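Local coordinates for lipoprotein (Colwellia psychrerythraea, PDB 3O0Y), which is a putative lipoprotein of unknown function, possibly related to metallopeptidases, so a peptidase-like role is possible but unproven, at residues His306-Gly309 against Leu310-Ala314; Glu336-Val339 against Ala340-Glu343; Gly555-Leu558 against Gly559-Ile563. One frame throughout, in Å; residues are numbered along the deposited sequence.

Interaction 1 of 3, residues His306-Gly309 against Leu310-Ala314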
ATOM      1  N   HIS A 306       0.659  11.309  18.725  1.00  7.47           N
ATOM      2  CA  HIS A 306       0.093  12.644  18.397  1.00  6.33           C
ATOM      3  C   HIS A 306       1.063  13.737  18.657  1.00  7.32           C
ATOM      4  O   HIS A 306       1.272  14.598  17.830  1.00  7.67           O
ATOM      5  CB  HIS A 306      -1.221  12.825  19.213  1.00  5.93           C
ATOM      6  CG  HIS A 306      -2.146  13.884  18.687  1.00  8.06           C
ATOM      7  ND1 HIS A 306      -2.238  15.145  19.248  1.00 21.24           N
ATOM      8  CD2 HIS A 306      -3.040  13.859  17.676  1.00  3.92           C
ATOM      9  CE1 HIS A 306      -3.154  15.853  18.587  1.00 12.12           C
ATOM     10  NE2 HIS A 306      -3.679  15.080  17.652  1.00 13.82           N
ATOM     11  N   GLN A 307       1.744  13.674  19.813  1.00  6.66           N
ATOM     12  CA  GLN A 307       2.728  14.692  20.169  1.00  8.53           C
ATOM     13  C   GLN A 307       3.955  14.650  19.305  1.00  8.59           C
ATOM     14  O   GLN A 307       4.487  15.718  18.962  1.00  8.22           O
ATOM     15  CB  GLN A 307       3.158  14.559  21.639  1.00  8.32           C
ATOM     16  CG  GLN A 307       3.977  15.675  22.170  1.00 10.75           C
ATOM     17  CD  GLN A 307       3.210  16.995  22.172  1.00 16.82           C
ATOM     18  OE1 GLN A 307       2.093  17.051  22.679  1.00 15.44           O
ATOM     19  NE2 GLN A 307       3.720  17.995  21.476  1.00 13.53           N
ATOM     20  N   ILE A 308       4.389  13.461  18.898  1.00  8.40           N
ATOM     21  CA  ILE A 308       5.501  13.373  17.983  1.00  8.21           C
ATOM     22  C   ILE A 308       5.086  14.042  16.662  1.00  6.45           C
ATOM     23  O   ILE A 308       5.869  14.805  16.062  1.00  9.36           O
ATOM     24  CB  ILE A 308       5.902  11.926  17.710  1.00 10.23           C
ATOM     25  CG1 ILE A 308       6.527  11.296  18.973  1.00 10.84           C
ATOM     26  CG2 ILE A 308       6.813  11.879  16.477  1.00 10.56           C
ATOM     27  CD1 ILE A 308       6.631   9.740  18.813  1.00 13.36           C
ATOM     28  N   GLY A 309       3.856  13.798  16.228  1.00  7.72           N
ATOM     29  CA  GLY A 309       3.312  14.492  15.072  1.00  8.23           C
ATOM     30  C   GLY A 309       3.333  16.014  15.197  1.00  7.99           C
ATOM     31  O   GLY A 309       3.806  16.729  14.304  1.00  7.11           O
ATOM     32  N   LEU A 310       2.834  16.535  16.273  1.00  7.60           N
ATOM     33  CA  LEU A 310       2.839  17.964  16.491  1.00  6.92           C
ATOM     34  C   LEU A 310       4.241  18.527  16.479  1.00  6.90           C
ATOM     35  O   LEU A 310       4.451  19.608  15.863  1.00  8.16           O
ATOM     36  CB  LEU A 310       2.151  18.328  17.814  1.00  6.78           C
ATOM     37  CG  LEU A 310       0.601  18.064  17.814  1.00 10.90           C
ATOM     38  CD1 LEU A 310       0.067  18.211  19.234  1.00 14.11           C
ATOM     39  CD2 LEU A 310      -0.142  18.979  16.833  1.00 11.25           C
ATOM     40  N   ASP A 311       5.208  17.870  17.137  1.00  7.38           N
ATOM     41  CA  ASP A 311       6.567  18.374  17.133  1.00  6.92           C
ATOM     42  C   ASP A 311       7.201  18.339  15.776  1.00  7.58           C
ATOM     43  O   ASP A 311       7.945  19.237  15.437  1.00  6.92           O
ATOM     44  CB  ASP A 311       7.473  17.632  18.120  1.00  7.39           C
ATOM     45  CG  ASP A 311       6.923  17.723  19.597  1.00 14.95           C
ATOM     46  OD1 ASP A 311       6.192  18.692  19.914  1.00 21.81           O
ATOM     47  OD2 ASP A 311       7.282  16.833  20.425  1.00 17.59           O
ATOM     48  N   GLU A 312       6.924  17.286  15.025  1.00  7.17           N
ATOM     49  CA  GLU A 312       7.479  17.206  13.646  1.00  5.83           C
ATOM     50  C   GLU A 312       6.881  18.274  12.699  1.00  5.87           C
ATOM     51  O   GLU A 312       7.576  18.839  11.859  1.00  5.74           O
ATOM     52  CB  GLU A 312       7.288  15.816  13.057  1.00  7.13           C
ATOM     53  CG  GLU A 312       8.246  14.810  13.644  1.00  8.17           C
ATOM     54  CD  GLU A 312       9.705  15.073  13.147  1.00 14.25           C
ATOM     55  OE1 GLU A 312       9.943  14.801  11.955  1.00 13.82           O
ATOM     56  OE2 GLU A 312      10.518  15.688  13.895  1.00 13.14           O
ATOM     57  N   VAL A 313       5.596  18.553  12.845  1.00  5.98           N
ATOM     58  CA  VAL A 313       4.931  19.589  12.030  1.00  6.85           C
ATOM     59  C   VAL A 313       5.595  20.903  12.336  1.00  7.87           C
ATOM     60  O   VAL A 313       5.875  21.675  11.420  1.00  9.59           O
ATOM     61  CB  VAL A 313       3.388  19.646  12.332  1.00  5.89           C
ATOM     62  CG1 VAL A 313       2.802  20.981  11.892  1.00 10.62           C
ATOM     63  CG2 VAL A 313       2.601  18.398  11.670  1.00  6.66           C
ATOM     64  N   ALA A 314       5.878  21.197  13.614  1.00  7.56           N
ATOM     65  CA  ALA A 314       6.476  22.466  13.982  1.00 10.29           C
ATOM     66  C   ALA A 314       7.857  22.529  13.379  1.00  8.85           C
ATOM     67  O   ALA A 314       8.274  23.572  12.822  1.00  9.53           O
ATOM     68  CB  ALA A 314       6.543  22.648  15.494  1.00  9.64           C
TER

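Interaction 2 of 3, residues Glu336-Val339 against Ala340-Glu343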
ATOM      1  N   GLU A 336      -0.082  28.638   3.046  1.00  8.44           N
ATOM      2  CA  GLU A 336      -0.529  29.670   2.149  1.00  7.78           C
ATOM      3  C   GLU A 336       0.482  29.905   1.073  1.00  8.99           C
ATOM      4  O   GLU A 336       0.113  30.152  -0.076  1.00  8.95           O
ATOM      5  CB  GLU A 336      -0.788  30.957   2.932  1.00  9.94           C
ATOM      6  CG  GLU A 336      -2.176  30.828   3.606  1.00 13.97           C
ATOM      7  CD  GLU A 336      -2.413  31.782   4.757  1.00 22.37           C
ATOM      8  OE1 GLU A 336      -1.487  32.485   5.225  1.00 15.25           O
ATOM      9  OE2 GLU A 336      -3.552  31.728   5.292  1.00 25.25           O
ATOM     10  N   ARG A 337       1.748  29.898   1.475  1.00  6.82           N
ATOM     11  CA  ARG A 337       2.814  30.166   0.515  1.00  7.24           C
ATOM     12  C   ARG A 337       2.928  29.037  -0.524  1.00  7.76           C
ATOM     13  O   ARG A 337       3.119  29.287  -1.741  1.00  6.50           O
ATOM     14  CB  ARG A 337       4.145  30.466   1.226  1.00  7.29           C
ATOM     15  CG  ARG A 337       4.192  31.931   1.681  1.00  7.01           C
ATOM     16  CD  ARG A 337       5.372  32.275   2.520  1.00  6.00           C
ATOM     17  NE  ARG A 337       5.206  31.727   3.869  1.00  8.50           N
ATOM     18  CZ  ARG A 337       6.163  31.656   4.808  1.00  6.26           C
ATOM     19  NH1 ARG A 337       7.391  32.085   4.574  1.00  6.02           N
ATOM     20  NH2 ARG A 337       5.890  31.141   6.036  1.00  8.82           N
ATOM     21  N   MET A 338       2.783  27.790  -0.083  1.00  7.32           N
ATOM     22  CA  MET A 338       2.817  26.680  -1.008  1.00  6.51           C
ATOM     23  C   MET A 338       1.622  26.683  -1.977  1.00  7.64           C
ATOM     24  O   MET A 338       1.765  26.378  -3.177  1.00  8.55           O
ATOM     25  CB  MET A 338       2.905  25.362  -0.251  1.00  6.94           C
ATOM     26  CG  MET A 338       4.205  25.182   0.586  1.00  7.64           C
ATOM     27  SD  MET A 338       5.776  25.335  -0.287  1.00  3.30           S
ATOM     28  CE  MET A 338       5.585  23.998  -1.507  1.00 13.32           C
ATOM     29  N   VAL A 339       0.460  27.085  -1.480  1.00  6.79           N
ATOM     30  CA  VAL A 339      -0.706  27.301  -2.378  1.00  8.10           C
ATOM     31  C   VAL A 339      -0.444  28.346  -3.433  1.00  7.93           C
ATOM     32  O   VAL A 339      -0.752  28.137  -4.598  1.00  8.29           O
ATOM     33  CB  VAL A 339      -1.930  27.663  -1.538  1.00  8.83           C
ATOM     34  CG1 VAL A 339      -3.007  28.196  -2.449  1.00 13.70           C
ATOM     35  CG2 VAL A 339      -2.375  26.458  -0.701  1.00 13.94           C
ATOM     36  N   ALA A 340       0.185  29.462  -3.042  1.00  9.04           N
ATOM     37  CA  ALA A 340       0.541  30.526  -3.947  1.00  8.09           C
ATOM     38  C   ALA A 340       1.531  30.024  -5.012  1.00  8.67           C
ATOM     39  O   ALA A 340       1.350  30.304  -6.195  1.00  7.18           O
ATOM     40  CB  ALA A 340       1.220  31.741  -3.176  1.00  7.21           C
ATOM     41  N   LEU A 341       2.512  29.233  -4.613  1.00  7.57           N
ATOM     42  CA  LEU A 341       3.460  28.757  -5.575  1.00  7.95           C
ATOM     43  C   LEU A 341       2.749  27.852  -6.578  1.00  8.57           C
ATOM     44  O   LEU A 341       3.108  27.825  -7.715  1.00  9.61           O
ATOM     45  CB  LEU A 341       4.603  27.993  -4.904  1.00  8.36           C
ATOM     46  CG  LEU A 341       5.609  28.826  -4.091  1.00 10.45           C
ATOM     47  CD1 LEU A 341       6.482  27.938  -3.176  1.00 10.01           C
ATOM     48  CD2 LEU A 341       6.457  29.738  -4.960  1.00  8.11           C
ATOM     49  N   ASN A 342       1.807  27.029  -6.126  1.00  7.99           N
ATOM     50  CA  ASN A 342       1.132  26.091  -7.015  1.00  9.22           C
ATOM     51  C   ASN A 342       0.334  26.851  -8.101  1.00 10.01           C
ATOM     52  O   ASN A 342      -0.015  26.247  -9.112  1.00 13.44           O
ATOM     53  CB  ASN A 342       0.247  25.248  -6.157  1.00 10.45           C
ATOM     54  CG  ASN A 342      -0.044  23.840  -6.694  1.00 14.42           C
ATOM     55  OD1 ASN A 342      -0.227  23.614  -7.906  1.00 17.78           O
ATOM     56  ND2 ASN A 342      -0.275  22.929  -5.743  1.00 17.09           N
ATOM     57  N   GLU A 343       0.121  28.164  -7.966  1.00 10.11           N
ATOM     58  CA  GLU A 343      -0.581  28.949  -8.967  1.00 10.81           C
ATOM     59  C   GLU A 343       0.322  29.532 -10.016  1.00  9.16           C
ATOM     60  O   GLU A 343      -0.159  29.978 -11.075  1.00  8.64           O
ATOM     61  CB  GLU A 343      -1.391  30.065  -8.330  1.00 13.01           C
ATOM     62  CG  GLU A 343      -2.206  29.636  -7.133  1.00 19.69           C
ATOM     63  CD  GLU A 343      -3.568  29.141  -7.443  1.00 35.03           C
ATOM     64  OE1 GLU A 343      -3.801  28.867  -8.665  1.00 37.90           O
ATOM     65  OE2 GLU A 343      -4.388  29.031  -6.448  1.00 37.76           O
TER

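Interaction 3 of 3, residues Gly555-Leu558 against Gly559-Ile563. With SO4 (sulfate ion), chain D.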
ATOM      1  N   GLY A 555       2.678   4.642   9.688  1.00  7.04           N
ATOM      2  CA  GLY A 555       3.892   3.939   9.335  1.00  7.63           C
ATOM      3  C   GLY A 555       4.961   4.788   8.765  1.00  7.99           C
ATOM      4  O   GLY A 555       6.194   4.546   8.962  1.00  7.48           O
ATOM      5  N   TYR A 556       4.509   5.797   8.044  1.00  8.52           N
ATOM      6  CA  TYR A 556       5.395   6.630   7.216  1.00  6.92           C
ATOM      7  C   TYR A 556       6.397   7.331   8.135  1.00  8.18           C
ATOM      8  O   TYR A 556       7.623   7.150   8.014  1.00  7.67           O
ATOM      9  CB  TYR A 556       4.591   7.701   6.439  1.00  8.22           C
ATOM     10  CG  TYR A 556       3.624   7.128   5.464  1.00  6.41           C
ATOM     11  CD1 TYR A 556       3.976   6.986   4.129  1.00  6.80           C
ATOM     12  CD2 TYR A 556       2.375   6.625   5.874  1.00  8.38           C
ATOM     13  CE1 TYR A 556       3.160   6.361   3.274  1.00  9.94           C
ATOM     14  CE2 TYR A 556       1.546   6.026   4.984  1.00  8.93           C
ATOM     15  CZ  TYR A 556       1.948   5.830   3.705  1.00  6.86           C
ATOM     16  OH  TYR A 556       1.108   5.217   2.814  1.00  9.39           O
ATOM     17  N   LYS A 557       5.908   8.181   9.032  1.00  7.82           N
ATOM     18  CA  LYS A 557       6.820   8.897   9.910  1.00  7.21           C
ATOM     19  C   LYS A 557       7.410   7.985  10.990  1.00  7.37           C
ATOM     20  O   LYS A 557       8.536   8.189  11.383  1.00  7.41           O
ATOM     21  CB  LYS A 557       6.189  10.154  10.509  1.00  7.99           C
ATOM     22  CG  LYS A 557       6.518  11.364   9.720  1.00 11.23           C
ATOM     23  CD  LYS A 557       7.967  11.766  10.082  1.00 11.72           C
ATOM     24  CE  LYS A 557       8.543  12.809   9.200  1.00 14.69           C
ATOM     25  NZ  LYS A 557       9.966  13.260   9.655  1.00 13.55           N
ATOM     26  N   LEU A 558       6.639   7.108  11.630  1.00  7.90           N
ATOM     27  CA  LEU A 558       7.241   6.311  12.717  1.00  7.32           C
ATOM     28  C   LEU A 558       8.407   5.442  12.162  1.00  7.97           C
ATOM     29  O   LEU A 558       9.461   5.309  12.782  1.00  9.67           O
ATOM     30  CB  LEU A 558       6.195   5.487  13.428  1.00  6.82           C
ATOM     31  CG  LEU A 558       5.176   6.305  14.187  1.00  8.25           C
ATOM     32  CD1 LEU A 558       4.131   5.384  14.847  1.00  9.92           C
ATOM     33  CD2 LEU A 558       5.837   7.280  15.157  1.00  9.08           C
ATOM     34  N   GLY A 559       8.236   4.883  10.957  1.00  7.40           N
ATOM     35  CA  GLY A 559       9.249   4.099  10.387  1.00  6.94           C
ATOM     36  C   GLY A 559      10.449   4.965   9.992  1.00  6.51           C
ATOM     37  O   GLY A 559      11.589   4.560  10.227  1.00  7.09           O
ATOM     38  N   MET A 560      10.222   6.125   9.379  1.00  6.91           N
ATOM     39  CA  MET A 560      11.286   7.005   8.984  1.00  6.77           C
ATOM     40  C   MET A 560      12.124   7.457  10.203  1.00  7.84           C
ATOM     41  O   MET A 560      13.373   7.425  10.154  1.00  7.32           O
ATOM     42  CB  MET A 560      10.763   8.199   8.153  1.00  6.09           C
ATOM     43  CG  MET A 560      11.873   9.099   7.606  1.00  8.46           C
ATOM     44  SD  MET A 560      11.296  10.924   7.399  1.00  8.43           S
ATOM     45  CE  MET A 560      12.751  11.617   6.512  1.00 13.84           C
ATOM     46  N   LEU A 561      11.422   7.813  11.284  1.00  6.86           N
ATOM     47  CA  LEU A 561      12.109   8.287  12.497  1.00  7.27           C
ATOM     48  C   LEU A 561      12.991   7.191  13.079  1.00  6.51           C
ATOM     49  O   LEU A 561      14.083   7.458  13.544  1.00  6.30           O
ATOM     50  CB  LEU A 561      11.058   8.766  13.492  1.00  6.57           C
ATOM     51  CG  LEU A 561      10.436  10.105  13.135  1.00  9.06           C
ATOM     52  CD1 LEU A 561       9.185  10.322  14.004  1.00 11.25           C
ATOM     53  CD2 LEU A 561      11.384  11.300  13.342  1.00 11.57           C
ATOM     54  N   LYS A 562      12.536   5.955  13.001  1.00  7.70           N
ATOM     55  CA  LYS A 562      13.288   4.832  13.576  1.00  7.86           C
ATOM     56  C   LYS A 562      14.501   4.538  12.727  1.00  6.12           C
ATOM     57  O   LYS A 562      15.564   4.341  13.290  1.00  7.11           O
ATOM     58  CB  LYS A 562      12.437   3.590  13.689  1.00  7.69           C
ATOM     59  CG  LYS A 562      13.139   2.384  14.336  1.00 10.11           C
ATOM     60  CD  LYS A 562      13.671   2.715  15.729  1.00 13.92           C
ATOM     61  CE  LYS A 562      14.378   1.476  16.369  1.00 16.73           C
ATOM     62  NZ  LYS A 562      14.887   1.708  17.740  1.00 16.45           N
ATOM     63  N   ILE A 563      14.339   4.522  11.398  1.00  8.29           N
ATOM     64  CA  ILE A 563      15.490   4.357  10.489  1.00  5.59           C
ATOM     65  C   ILE A 563      16.536   5.420  10.747  1.00  6.48           C
ATOM     66  O   ILE A 563      17.710   5.111  10.885  1.00  7.15           O
ATOM     67  CB  ILE A 563      15.083   4.301   8.951  1.00  6.75           C
ATOM     68  CG1 ILE A 563      14.204   3.058   8.733  1.00  7.41           C
ATOM     69  CG2 ILE A 563      16.420   4.374   8.101  1.00  7.29           C
ATOM     70  CD1 ILE A 563      13.410   3.078   7.369  1.00  6.99           C
TER
HETATM   71  S   SO4 D 610       1.153   7.426   0.052  1.00 22.32           S
HETATM   72  O1  SO4 D 610       2.091   8.275   0.835  1.00 20.64           O
HETATM   73  O2  SO4 D 610       1.420   7.628  -1.334  1.00 25.87           O
HETATM   74  O3  SO4 D 610       1.365   5.976   0.287  1.00 24.42           O
HETATM   75  O4  SO4 D 610      -0.203   7.640   0.483  1.00 29.62           O

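Interaction 1 of 3, residues His306-Gly309 against Leu310-Ala314
Gln307 reaches one turn along helix 302-326 to Asp311, and the two join through their side chains. The amide donates from NE2 of Gln307 to OD1 of Asp311 over 3.0 Å, with an N-H...O angle of 150°. The acceptor lies in the plane of the amide, whereas the carboxylate is met from above its own plane; the amide and carboxylate planes are turned 43° against each other. A bend at chi2 of Gln307 (63°) turns the amide along the helix instead of letting it run straight outward. Both residues are exposed, so this bond lies on the solvent side.

The backbone carries the regular i to i+4 ladder: Leu310 N to His306 O, Asp311 N to Gln307 O, Glu312 N to Ile308 O and Val313 N to Gly309 O. Aliphatic carbons lie against these carbonyls, with Leu310 CG 3.5 Å from His306 O and Val313 CG2 3.3 Å from Gly309 O.

The charged end of Glu312 turns from this turn of helix to form a salt bridge with Arg315. Among the neighbours, Leu310 and Val313 pack on Tyr527 of helix 521-532, and Val313 also meets Val506 of helix 491-515.

Interaction 2 of 3, residues Glu336-Val339 against Ala340-Glu343
Glu343 lays its carboxylate near Val339, with OE2 of Glu343 a long 4.3 Å from CG1 of Val339. The closer touch comes from the Glu343 stem, with CG 3.3 Å from the Val339 carbonyl O. The second flat group, the Arg337 guanidinium, leads away from 340-343 and is fixed by three hydrogen bonds: NE to Thr333 O, NH1 to Tyr329 O and NH2 to the Asn321 side chain, while Leu324 packs against the arginine.

This stretch lies toward the C-terminal part of the short helix 334-342, and the bonding changes along it. Ala340, Leu341 and Asn342 donate to Glu336, Arg337 and Met338 in the i to i+4 pattern. Glu343 N keeps a weak 3.5 Å bond to Val339 O and makes a shorter one, 3.0 Å, to Ala340 O, an i to i+3 bond.

On the buried side the bend of Met338 at chi2 (-56°) sets its SD 4.0 Å from CD1 of Leu341, and the further bend at chi3 turns the methyl CE. Met338 also meets Met320 and Phe430, and Leu341 packs against Leu324, Phe347 and Phe492.

Interaction 3 of 3, residues Gly555-Leu558 against Gly559-Ile563
Lys557 and Met560 lie side by side and point the same way, the lysine ammonium NZ coming 3.5 Å from the thioether SD of Met560. Met560 runs extended, its CG opposite the backbone N (chi1 -175°), whereas Lys557 bends at chi2 before straightening. The ammonium forms a salt bridge to Glu501, so this buried charge is paired. Leu561 lies against the backbone of the same lysine, with CG 3.2 Å from Lys557 O. Gly559 N donates to Gly555 O.

Tyr556 turns the other way, leaving residues 559-563 behind. Its OH gives a 2.7 Å hydrogen bond to O3 of the sulfate, and the ring carbon CE1 sits 3.3 Å from sulfate O1. Gln552 NE2 also bonds the hydroxyl, and Arg507 makes a cation-pi contact with the ring. A phenylalanine here would probably keep the ring beside Arg507 but leave the sulfate and the Gln552 amide without their hydroxyl partner. Arg504, Arg507 and Arg545 also hold the sulfate, which probably came from the crystallisation liquor; with the tyrosine hydroxyl they make an arrangement consistent with a pocket for an anion at the start of helix 555-574, though whether it binds one naturally is not known.

In the fold
Going from the N terminus, interaction 1 comes first, near the start of helix 302-326. Interaction 2 follows on helix 334-342, the next helix along, with centres 23 Å apart and no touch between them. Interaction 3 opens helix 555-574 much later in the chain. Each is local to one helix, so none closes a long loop, and the three run in series without nesting or crossing. Interactions 1 and 3 nevertheless meet in space, where the Glu312-Lys557 salt bridge and the packing of Ile308 on Leu561 tie helix 302-326 to helix 555-574. Helix 491-515 touches all three, whereas 336-343 stays about 16 Å from interaction 3 at the nearest atoms.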